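Side-chain contact in NDP-rhamnosyltransferase (Saccharopolyspora spinosa, PDB 3TSA), which is a glycosyltransferase of the GT-B fold, built from two Rossmann-like domains that face each other across a cleft: residues 245-250 and 341-346. Sequence-based numbering, arbitrary orientation.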
# COMPACT_ATOMS: atom_id res chain seq x y z
N ALA A 245 -8.80 33.06 -5.69
CA ALA A 245 -7.62 32.67 -6.48
C ALA A 245 -7.81 33.07 -7.93
O ALA A 245 -6.91 33.64 -8.55
CB ALA A 245 -7.31 31.14 -6.38
N THR A 246 -8.95 32.73 -8.51
CA THR A 246 -9.03 32.85 -9.98
C THR A 246 -9.15 34.30 -10.45
O THR A 246 -8.87 34.61 -11.61
CB THR A 246 -10.17 32.01 -10.58
OG1 THR A 246 -11.44 32.39 -10.00
CG2 THR A 246 -9.91 30.50 -10.36
N GLU A 247 -9.60 35.17 -9.56
CA GLU A 247 -9.69 36.56 -9.88
C GLU A 247 -8.37 37.30 -9.85
O GLU A 247 -8.28 38.40 -10.34
CB GLU A 247 -10.62 37.21 -8.88
CG GLU A 247 -12.06 36.89 -9.20
CD GLU A 247 -13.01 37.72 -8.34
OE1 GLU A 247 -14.13 37.20 -8.13
OE2 GLU A 247 -12.63 38.85 -7.87
N LEU A 248 -7.34 36.70 -9.26
CA LEU A 248 -6.09 37.36 -9.08
C LEU A 248 -5.28 37.28 -10.35
O LEU A 248 -5.26 36.20 -10.99
CB LEU A 248 -5.35 36.73 -7.89
CG LEU A 248 -4.19 37.59 -7.38
CD1 LEU A 248 -4.62 38.92 -6.85
CD2 LEU A 248 -3.31 36.87 -6.41
N PRO A 249 -4.64 38.44 -10.75
CA PRO A 249 -3.88 38.48 -11.99
C PRO A 249 -2.77 37.49 -11.83
O PRO A 249 -2.11 37.45 -10.75
CB PRO A 249 -3.26 39.91 -12.02
CG PRO A 249 -4.04 40.76 -11.05
CD PRO A 249 -4.69 39.77 -10.07
N GLY A 250 -2.58 36.67 -12.84
CA GLY A 250 -1.40 35.83 -12.86
C GLY A 250 -1.71 34.38 -12.53
O GLY A 250 -0.97 33.51 -12.94
N SER A 341 -14.77 34.92 4.55
CA SER A 341 -15.79 35.46 3.64
C SER A 341 -15.44 36.89 3.19
O SER A 341 -16.26 37.50 2.53
CB SER A 341 -17.19 35.48 4.33
OG SER A 341 -17.19 36.28 5.48
N ASP A 342 -14.28 37.41 3.59
CA ASP A 342 -13.82 38.78 3.22
C ASP A 342 -13.05 38.59 1.91
O ASP A 342 -11.86 38.30 1.93
CB ASP A 342 -12.95 39.36 4.33
CG ASP A 342 -12.61 40.82 4.11
OD1 ASP A 342 -12.60 41.23 2.94
OD2 ASP A 342 -12.27 41.48 5.12
N HIS A 343 -13.74 38.77 0.79
CA HIS A 343 -13.17 38.42 -0.54
C HIS A 343 -11.94 39.28 -0.79
O HIS A 343 -10.88 38.83 -1.29
CB HIS A 343 -14.19 38.63 -1.67
CG HIS A 343 -13.58 38.50 -3.04
ND1 HIS A 343 -13.23 37.29 -3.58
CD2 HIS A 343 -13.27 39.44 -3.97
CE1 HIS A 343 -12.72 37.47 -4.79
NE2 HIS A 343 -12.73 38.77 -5.04
N GLU A 344 -12.04 40.55 -0.42
CA GLU A 344 -10.86 41.39 -0.60
C GLU A 344 -9.61 40.96 0.21
O GLU A 344 -8.44 40.96 -0.30
CB GLU A 344 -11.25 42.86 -0.26
CG GLU A 344 -10.09 43.89 -0.36
CD GLU A 344 -10.52 45.33 0.04
OE1 GLU A 344 -10.55 45.67 1.27
OE2 GLU A 344 -10.82 46.11 -0.88
N GLN A 345 -9.83 40.65 1.47
CA GLN A 345 -8.77 40.23 2.37
C GLN A 345 -8.16 38.89 1.88
O GLN A 345 -6.93 38.71 1.91
CB GLN A 345 -9.33 40.10 3.81
CG GLN A 345 -8.33 39.40 4.78
CD GLN A 345 -8.90 39.28 6.24
OE1 GLN A 345 -9.92 39.92 6.61
NE2 GLN A 345 -8.23 38.48 7.05
N PHE A 346 -9.04 38.00 1.42
CA PHE A 346 -8.63 36.66 0.91
C PHE A 346 -7.72 36.83 -0.32
O PHE A 346 -6.59 36.28 -0.37
CB PHE A 346 -9.90 35.87 0.64
CG PHE A 346 -9.74 34.36 0.51
CD1 PHE A 346 -8.53 33.78 0.12
CD2 PHE A 346 -10.83 33.53 0.82
CE1 PHE A 346 -8.43 32.40 0.03
CE2 PHE A 346 -10.76 32.14 0.71
CZ PHE A 346 -9.51 31.56 0.31
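Glu247 and His343 make the one direct link between residues 245-250 and 341-346, a histidine-carboxylate hydrogen bond at the protein surface. Glu247 lies near the C-terminal end of the helix that begins at 236. Its CG stands anti to the carbonyl carbon (chi1 -77°) and the chain runs on extended, which carries the carboxylate out to the imidazole. NE2 of His343 donates to OE2 of Glu247 over 2.8 Å, but the bond is clearly bent, with 136° at the hydrogen. The carboxylate is turned well out of the ring plane, and NE2 approaches OE2 from above the carboxylate plane, while OE2 itself sits at the ring edge, moderately tilted from the plane of the imidazole. OE1 of Glu247 stands off the ring plane, 3.6 Å from CE1 of His343. The nearby carboxylate would be expected to stabilise a protonated imidazole, although both side chains are solvent-exposed and the effect may be modest.

Beyond Glu247, Leu248 lies in the loop that leads to strand 251-256, and its side chain packs on Thr347, Ile350, Ala351 and Leu354, farther along the helix that His343 opens. At the start of that helix, Asp342 occupies the N-cap position: its OD1 accepts from Gln345 N at 3.2 Å, which secures the first turn carrying His343. Phe346, one turn on, is buried against Arg240, Ala241 and Ala244 of helix 236-246, so the polar pair lies beside the packing of Phe346 and Leu248 between the two helical regions. The bond thus joins the C-terminal region of one helix to the first turn of another on the outside of the C-terminal Rossmann-like domain, where helices cover the parallel sheet of a GT-B fold.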